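Local atomic coordinates of SusD superfamily protein (Parabacteroides distasonis, PDB entry 3OTN), a protein that probably binds carbohydrate nutrients at the bacterial outer membrane. Residues Phe120-Arg131 against Ala189-Thr200. Residues are numbered along the deposited sequence; the frame is centred on the assembly and turned at random.
Sequences FMRALYYFYLVR and AVKALLADVYLT. With EDO (1,2-ethanediol), chain R.
Asp196 O, which lies beside Phe127 CZ across the contact, is gripped by two donors of Thr200, the backbone N and OG1, which reach it from opposite faces of its carbonyl plane, OG1 at 2.7 Å. This bond, with a water that donates to OG1, helps fix the rotation of Thr200, whose OG1 sits at the edge of the Phe127 ring, 3.5 Å from Phe127 CZ. The same ring is sandwiched: Val197 CG2 presses on one face in a CH-pi contact, 3.7 Å from the centroid, while Arg131 NE lies over the other. The Asp196 carboxylate meets the ring edge with its plane turned 84° from that of the ring. Phe127 is thereby a knob among Leu193, Asp196, Val197 and Thr200, and its CG, anti to the backbone N (chi1 -172°), carries the ring across to helix 187-202. Leu193 returns the interlock as a knob among Phe120, Ala123, Leu124 and Phe127, with CD1 3.4 Å from Phe127 CD2 and CD2 3.6 Å from Phe120 CE1.

Arg131 NE donates to Phe127 O (3.1 Å), approaching from above the carbonyl plane, which helps hold the guanidinium against the ring. The salt bridge between Arg131 NH1 and Asp196 OD2 is long, 3.8 Å, and of charge attraction alone, since the oxygen lies well out of the guanidinium plane. Two waters at the guanidinium edge make the link instead, one bridging NH1 to Thr200 OG1 and the other to Asp196 OD2, which also bonds Tyr358 OH.

Segments 120-131 and 189-200, parts of helices 108-133 and 187-202 in the helical, TPR-like part of the fold, run in the same general direction with their axes 33° apart. With no direct hydrogen bond between them, apolar interlocking holds most of the interface, and hydrated charges finish one end.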
ATOM      1  N   PHE A 120      -1.070 -16.391   5.163  1.00 16.52           N
ATOM      2  CA  PHE A 120      -0.529 -15.166   4.567  1.00 14.91           C
ATOM      3  C   PHE A 120      -1.544 -14.034   4.710  1.00 17.33           C
ATOM      4  O   PHE A 120      -1.179 -12.936   5.139  1.00 18.95           O
ATOM      5  CB  PHE A 120      -0.142 -15.352   3.090  1.00 15.38           C
ATOM      6  CG  PHE A 120       0.053 -14.053   2.334  1.00 17.46           C
ATOM      7  CD1 PHE A 120       1.312 -13.434   2.272  1.00 14.61           C
ATOM      8  CD2 PHE A 120      -1.010 -13.459   1.683  1.00 19.09           C
ATOM      9  CE1 PHE A 120       1.492 -12.237   1.573  1.00 20.29           C
ATOM     10  CE2 PHE A 120      -0.848 -12.242   1.009  1.00 13.85           C
ATOM     11  CZ  PHE A 120       0.420 -11.645   0.934  1.00 18.94           C
HETATM   12  N   MSE A 121      -2.818 -14.313   4.388  1.00 16.79           N
HETATM   13  CA  MSE A 121      -3.822 -13.258   4.351  1.00 17.29           C
HETATM   14  C   MSE A 121      -4.123 -12.697   5.744  1.00 17.71           C
HETATM   15  O   MSE A 121      -4.355 -11.493   5.907  1.00 19.15           O
HETATM   16  CB  MSE A 121      -5.136 -13.750   3.693  1.00 14.68           C
HETATM   17  CG  MSE A 121      -5.795 -12.679   2.843  1.00 15.02           C
HETATM   18 SE   MSE A 121      -4.830 -12.281   1.245  0.75 14.91          SE
HETATM   19  CE  MSE A 121      -5.393 -13.884   0.354  1.00 15.70           C
ATOM     20  N   ARG A 122      -4.173 -13.585   6.727  1.00 18.54           N
ATOM     21  CA  ARG A 122      -4.444 -13.178   8.076  1.00 16.13           C
ATOM     22  C   ARG A 122      -3.325 -12.254   8.542  1.00 15.64           C
ATOM     23  O   ARG A 122      -3.590 -11.213   9.125  1.00 16.73           O
ATOM     24  CB  ARG A 122      -4.623 -14.393   8.990  1.00 18.03           C
ATOM     25  CG  ARG A 122      -4.885 -13.963  10.404  1.00 17.72           C
ATOM     26  CD  ARG A 122      -5.376 -15.051  11.270  1.00 22.22           C
ATOM     27  NE  ARG A 122      -4.374 -16.065  11.524  1.00 18.28           N
ATOM     28  CZ  ARG A 122      -4.628 -17.217  12.122  1.00 21.47           C
ATOM     29  NH1 ARG A 122      -5.861 -17.507  12.552  1.00 24.83           N
ATOM     30  NH2 ARG A 122      -3.644 -18.096  12.285  1.00 19.39           N
ATOM     31  N   ALA A 123      -2.077 -12.648   8.288  1.00 16.29           N
ATOM     32  CA  ALA A 123      -0.933 -11.821   8.583  1.00 16.23           C
ATOM     33  C   ALA A 123      -1.025 -10.464   7.901  1.00 16.07           C
ATOM     34  O   ALA A 123      -0.685  -9.458   8.515  1.00 17.20           O
ATOM     35  CB  ALA A 123       0.394 -12.516   8.213  1.00 16.83           C
ATOM     36  N   LEU A 124      -1.450 -10.451   6.643  1.00 15.78           N
ATOM     37  CA  LEU A 124      -1.579  -9.229   5.855  1.00 16.99           C
ATOM     38  C   LEU A 124      -2.603  -8.250   6.471  1.00 16.25           C
ATOM     39  O   LEU A 124      -2.307  -7.060   6.678  1.00 14.57           O
ATOM     40  CB  LEU A 124      -1.942  -9.559   4.390  1.00 19.01           C
ATOM     41  CG  LEU A 124      -2.044  -8.378   3.390  1.00 19.35           C
ATOM     42  CD1 LEU A 124      -0.690  -7.699   3.190  1.00 16.44           C
ATOM     43  CD2 LEU A 124      -2.689  -8.794   2.093  1.00 14.56           C
ATOM     44  N   TYR A 125      -3.784  -8.764   6.797  1.00 16.75           N
ATOM     45  CA  TYR A 125      -4.846  -7.926   7.372  1.00 16.08           C
ATOM     46  C   TYR A 125      -4.376  -7.314   8.704  1.00 16.53           C
ATOM     47  O   TYR A 125      -4.566  -6.110   8.929  1.00 18.01           O
ATOM     48  CB  TYR A 125      -6.126  -8.719   7.604  1.00 16.56           C
ATOM     49  CG  TYR A 125      -6.851  -9.121   6.320  1.00 17.17           C
ATOM     50  CD1 TYR A 125      -7.196  -8.165   5.361  1.00 19.07           C
ATOM     51  CD2 TYR A 125      -7.259 -10.410   6.112  1.00 18.21           C
ATOM     52  CE1 TYR A 125      -7.867  -8.508   4.222  1.00 16.73           C
ATOM     53  CE2 TYR A 125      -7.928 -10.772   4.958  1.00 16.37           C
ATOM     54  CZ  TYR A 125      -8.219  -9.816   4.016  1.00 15.20           C
ATOM     55  OH  TYR A 125      -8.893 -10.162   2.881  1.00 16.77           O
ATOM     56  N   TYR A 126      -3.762  -8.141   9.557  1.00 16.10           N
ATOM     57  CA  TYR A 126      -3.273  -7.692  10.845  1.00 16.30           C
ATOM     58  C   TYR A 126      -2.125  -6.698  10.729  1.00 17.29           C
ATOM     59  O   TYR A 126      -2.052  -5.762  11.513  1.00 16.29           O
ATOM     60  CB  TYR A 126      -2.844  -8.862  11.740  1.00 17.95           C
ATOM     61  CG  TYR A 126      -3.967  -9.388  12.580  1.00 16.84           C
ATOM     62  CD1 TYR A 126      -4.529  -8.600  13.602  1.00 19.84           C
ATOM     63  CD2 TYR A 126      -4.482 -10.651  12.366  1.00 13.06           C
ATOM     64  CE1 TYR A 126      -5.561  -9.089  14.391  1.00 17.39           C
ATOM     65  CE2 TYR A 126      -5.498 -11.162  13.152  1.00 16.68           C
ATOM     66  CZ  TYR A 126      -6.069 -10.378  14.140  1.00 17.49           C
ATOM     67  OH  TYR A 126      -7.114 -10.895  14.893  1.00 21.64           O
ATOM     68  N   PHE A 127      -1.251  -6.889   9.741  1.00 16.00           N
ATOM     69  CA  PHE A 127      -0.129  -5.967   9.526  1.00 15.77           C
ATOM     70  C   PHE A 127      -0.634  -4.588   9.146  1.00 18.29           C
ATOM     71  O   PHE A 127      -0.049  -3.609   9.580  1.00 19.77           O
ATOM     72  CB  PHE A 127       0.830  -6.544   8.457  1.00 18.55           C
ATOM     73  CG  PHE A 127       2.114  -5.782   8.276  1.00 15.66           C
ATOM     74  CD1 PHE A 127       2.895  -5.413   9.362  1.00 18.14           C
ATOM     75  CD2 PHE A 127       2.583  -5.510   7.004  1.00 13.56           C
ATOM     76  CE1 PHE A 127       4.113  -4.754   9.164  1.00 16.16           C
ATOM     77  CE2 PHE A 127       3.796  -4.869   6.791  1.00 16.50           C
ATOM     78  CZ  PHE A 127       4.551  -4.464   7.871  1.00 17.63           C
ATOM     79  N   TYR A 128      -1.702  -4.495   8.341  1.00 15.92           N
ATOM     80  CA  TYR A 128      -2.317  -3.190   8.057  1.00 17.20           C
ATOM     81  C   TYR A 128      -2.960  -2.631   9.344  1.00 18.24           C
ATOM     82  O   TYR A 128      -2.683  -1.493   9.729  1.00 17.93           O
ATOM     83  CB  TYR A 128      -3.335  -3.250   6.924  1.00 16.74           C
ATOM     84  CG  TYR A 128      -2.684  -3.182   5.591  1.00 20.60           C
ATOM     85  CD1 TYR A 128      -1.988  -4.282   5.078  1.00 25.31           C
ATOM     86  CD2 TYR A 128      -2.637  -1.981   4.878  1.00 14.83           C
ATOM     87  CE1 TYR A 128      -1.328  -4.210   3.833  1.00 27.59           C
ATOM     88  CE2 TYR A 128      -2.003  -1.904   3.648  1.00 17.30           C
ATOM     89  CZ  TYR A 128      -1.354  -3.003   3.123  1.00 27.50           C
ATOM     90  OH  TYR A 128      -0.746  -2.895   1.893  1.00 25.98           O
ATOM     91  N   LEU A 129      -3.744  -3.462  10.038  1.00 16.36           N
ATOM     92  CA  LEU A 129      -4.390  -3.016  11.285  1.00 18.43           C
ATOM     93  C   LEU A 129      -3.417  -2.450  12.325  1.00 18.36           C
ATOM     94  O   LEU A 129      -3.648  -1.344  12.884  1.00 17.75           O
ATOM     95  CB  LEU A 129      -5.216  -4.125  11.911  1.00 18.54           C
ATOM     96  CG  LEU A 129      -6.524  -4.464  11.231  1.00 17.82           C
ATOM     97  CD1 LEU A 129      -7.028  -5.766  11.896  1.00 17.52           C
ATOM     98  CD2 LEU A 129      -7.551  -3.330  11.426  1.00 16.05           C
ATOM     99  N   VAL A 130      -2.322  -3.148  12.580  1.00 17.06           N
ATOM    100  CA  VAL A 130      -1.396  -2.690  13.634  1.00 18.08           C
ATOM    101  C   VAL A 130      -0.671  -1.422  13.249  1.00 18.25           C
ATOM    102  O   VAL A 130      -0.408  -0.591  14.121  1.00 19.08           O
ATOM    103  CB  VAL A 130      -0.344  -3.770  14.132  1.00 19.45           C
ATOM    104  CG1 VAL A 130      -1.046  -4.939  14.850  1.00 24.23           C
ATOM    105  CG2 VAL A 130       0.546  -4.251  13.003  1.00 19.33           C
ATOM    106  N   ARG A 131      -0.359  -1.253  11.962  1.00 19.72           N
ATOM    107  CA  ARG A 131       0.351  -0.046  11.488  1.00 20.80           C
ATOM    108  C   ARG A 131      -0.531   1.200  11.499  1.00 20.13           C
ATOM    109  O   ARG A 131      -0.046   2.278  11.802  1.00 18.02           O
ATOM    110  CB  ARG A 131       0.920  -0.264  10.087  1.00 20.39           C
ATOM    111  CG  ARG A 131       2.145  -1.189  10.107  1.00 17.12           C
ATOM    112  CD  ARG A 131       2.773  -1.324   8.751  1.00 23.36           C
ATOM    113  NE  ARG A 131       1.872  -1.977   7.813  1.00 17.62           N
ATOM    114  CZ  ARG A 131       2.088  -2.059   6.509  1.00 21.38           C
ATOM    115  NH1 ARG A 131       3.188  -1.540   5.964  1.00 21.39           N
ATOM    116  NH2 ARG A 131       1.196  -2.678   5.751  1.00 23.56           N
ATOM    117  N   ALA A 189       5.085 -13.409  -2.538  1.00 19.68           N
ATOM    118  CA  ALA A 189       4.232 -12.555  -1.749  1.00 17.14           C
ATOM    119  C   ALA A 189       4.535 -12.719  -0.255  1.00 16.67           C
ATOM    120  O   ALA A 189       4.638 -11.726   0.470  1.00 16.20           O
ATOM    121  CB  ALA A 189       2.691 -12.850  -2.051  1.00 14.88           C
ATOM    122  N   VAL A 190       4.685 -13.969   0.189  1.00 18.57           N
ATOM    123  CA  VAL A 190       5.000 -14.249   1.590  1.00 19.23           C
ATOM    124  C   VAL A 190       6.325 -13.622   1.969  1.00 20.61           C
ATOM    125  O   VAL A 190       6.443 -13.032   3.045  1.00 20.38           O
ATOM    126  CB  VAL A 190       5.089 -15.802   1.855  1.00 18.28           C
ATOM    127  CG1 VAL A 190       5.704 -16.087   3.227  1.00 18.61           C
ATOM    128  CG2 VAL A 190       3.734 -16.455   1.675  1.00 16.79           C
ATOM    129  N   LYS A 191       7.326 -13.780   1.108  1.00 18.99           N
ATOM    130  CA  LYS A 191       8.667 -13.226   1.405  1.00 19.63           C
ATOM    131  C   LYS A 191       8.657 -11.707   1.383  1.00 19.69           C
ATOM    132  O   LYS A 191       9.312 -11.102   2.203  1.00 19.70           O
ATOM    133  CB  LYS A 191       9.763 -13.704   0.434  1.00 19.74           C
ATOM    134  CG  LYS A 191       9.937 -15.171   0.288  1.00 26.15           C
ATOM    135  CD  LYS A 191      10.419 -15.825   1.500  1.00 29.73           C
ATOM    136  CE  LYS A 191      10.803 -17.328   1.212  1.00 28.04           C
ATOM    137  NZ  LYS A 191      11.433 -17.822   2.430  1.00 20.75           N
ATOM    138  N   ALA A 192       7.906 -11.099   0.467  1.00 17.37           N
ATOM    139  CA  ALA A 192       7.795  -9.623   0.396  1.00 18.69           C
ATOM    140  C   ALA A 192       7.129  -9.064   1.658  1.00 19.40           C
ATOM    141  O   ALA A 192       7.608  -8.098   2.255  1.00 22.09           O
ATOM    142  CB  ALA A 192       7.025  -9.195  -0.855  1.00 17.95           C
ATOM    143  N   LEU A 193       6.025  -9.677   2.068  1.00 17.25           N
ATOM    144  CA  LEU A 193       5.339  -9.273   3.271  1.00 17.48           C
ATOM    145  C   LEU A 193       6.193  -9.481   4.501  1.00 17.17           C
ATOM    146  O   LEU A 193       6.270  -8.579   5.343  1.00 20.20           O
ATOM    147  CB  LEU A 193       4.017 -10.020   3.454  1.00 17.32           C
ATOM    148  CG  LEU A 193       3.206  -9.659   4.709  1.00 20.63           C
ATOM    149  CD1 LEU A 193       2.999  -8.131   4.834  1.00 17.08           C
ATOM    150  CD2 LEU A 193       1.878 -10.408   4.699  1.00 16.50           C
ATOM    151  N   LEU A 194       6.833 -10.652   4.609  1.00 17.41           N
ATOM    152  CA  LEU A 194       7.649 -10.956   5.783  1.00 18.69           C
ATOM    153  C   LEU A 194       8.899 -10.043   5.827  1.00 20.00           C
ATOM    154  O   LEU A 194       9.307  -9.614   6.913  1.00 19.77           O
ATOM    155  CB  LEU A 194       7.990 -12.452   5.881  1.00 18.96           C
ATOM    156  CG  LEU A 194       8.754 -12.925   7.123  1.00 19.15           C
ATOM    157  CD1 LEU A 194       8.103 -12.441   8.417  1.00 16.05           C
ATOM    158  CD2 LEU A 194       8.895 -14.445   7.138  1.00 22.34           C
ATOM    159  N   ALA A 195       9.462  -9.680   4.671  1.00 19.67           N
ATOM    160  CA  ALA A 195      10.533  -8.665   4.656  1.00 22.68           C
ATOM    161  C   ALA A 195      10.057  -7.340   5.305  1.00 18.95           C
ATOM    162  O   ALA A 195      10.737  -6.737   6.130  1.00 18.61           O
ATOM    163  CB  ALA A 195      11.042  -8.409   3.228  1.00 20.47           C
ATOM    164  N   ASP A 196       8.874  -6.927   4.922  1.00 18.61           N
ATOM    165  CA  ASP A 196       8.293  -5.685   5.369  1.00 20.85           C
ATOM    166  C   ASP A 196       7.945  -5.770   6.873  1.00 20.56           C
ATOM    167  O   ASP A 196       8.187  -4.802   7.639  1.00 21.97           O
ATOM    168  CB  ASP A 196       7.054  -5.388   4.511  1.00 19.28           C
ATOM    169  CG  ASP A 196       6.609  -3.927   4.551  1.00 24.90           C
ATOM    170  OD1 ASP A 196       7.200  -3.108   5.270  1.00 23.70           O
ATOM    171  OD2 ASP A 196       5.606  -3.608   3.868  1.00 21.87           O
ATOM    172  N   VAL A 197       7.392  -6.908   7.291  1.00 18.83           N
ATOM    173  CA  VAL A 197       7.095  -7.152   8.700  1.00 17.35           C
ATOM    174  C   VAL A 197       8.336  -7.002   9.583  1.00 19.29           C
ATOM    175  O   VAL A 197       8.329  -6.253  10.537  1.00 19.48           O
ATOM    176  CB  VAL A 197       6.408  -8.527   8.910  1.00 19.78           C
ATOM    177  CG1 VAL A 197       6.406  -8.936  10.378  1.00 15.48           C
ATOM    178  CG2 VAL A 197       4.965  -8.469   8.324  1.00 17.39           C
ATOM    179  N   TYR A 198       9.405  -7.693   9.235  1.00 17.79           N
ATOM    180  CA  TYR A 198      10.631  -7.618  10.005  1.00 18.86           C
ATOM    181  C   TYR A 198      11.340  -6.257   9.950  1.00 18.12           C
ATOM    182  O   TYR A 198      11.858  -5.797  10.964  1.00 18.21           O
ATOM    183  CB  TYR A 198      11.574  -8.713   9.527  1.00 19.55           C
ATOM    184  CG  TYR A 198      11.282 -10.100  10.047  1.00 16.85           C
ATOM    185  CD1 TYR A 198      10.915 -10.325  11.392  1.00 22.48           C
ATOM    186  CD2 TYR A 198      11.530 -11.208   9.257  1.00 21.60           C
ATOM    187  CE1 TYR A 198      10.747 -11.606  11.893  1.00 19.56           C
ATOM    188  CE2 TYR A 198      11.353 -12.504   9.760  1.00 18.38           C
ATOM    189  CZ  TYR A 198      10.966 -12.705  11.061  1.00 20.55           C
ATOM    190  OH  TYR A 198      10.837 -14.008  11.554  1.00 23.17           O
ATOM    191  N   LEU A 199      11.337  -5.607   8.776  1.00 21.73           N
ATOM    192  CA  LEU A 199      11.870  -4.258   8.647  1.00 20.89           C
ATOM    193  C   LEU A 199      11.121  -3.286   9.567  1.00 20.81           C
ATOM    194  O   LEU A 199      11.749  -2.469  10.252  1.00 22.26           O
ATOM    195  CB  LEU A 199      11.790  -3.770   7.194  1.00 20.92           C
ATOM    196  CG  LEU A 199      12.253  -2.345   6.879  1.00 18.53           C
ATOM    197  CD1 LEU A 199      13.699  -2.124   7.298  1.00 18.30           C
ATOM    198  CD2 LEU A 199      11.977  -2.035   5.340  1.00 17.31           C
ATOM    199  N   THR A 200       9.795  -3.394   9.599  1.00 20.50           N
ATOM    200  CA  THR A 200       8.934  -2.547  10.443  1.00 18.83           C
ATOM    201  C   THR A 200       9.130  -2.851  11.919  1.00 20.39           C
ATOM    202  O   THR A 200       9.223  -1.931  12.737  1.00 22.32           O
ATOM    203  CB  THR A 200       7.435  -2.689  10.044  1.00 17.82           C
ATOM    204  OG1 THR A 200       7.295  -2.442   8.637  1.00 18.93           O
ATOM    205  CG2 THR A 200       6.529  -1.687  10.795  1.00 16.00           C
TER
HETATM  206  C1  EDO R 631      -8.322 -20.647  13.180  1.00 38.42           C
HETATM  207  O1  EDO R 631      -9.529 -21.142  13.741  1.00 47.95           O
HETATM  208  C2  EDO R 631      -7.160 -20.981  14.104  1.00 51.20           C
HETATM  209  O2  EDO R 631      -6.119 -20.008  13.959  1.00 49.22           O
HETATM  210  O   HOH W   1       5.679  -0.600   7.528  1.00 20.40           O
HETATM  211  O   HOH W   2       4.267  -1.356   3.335  1.00 22.64           O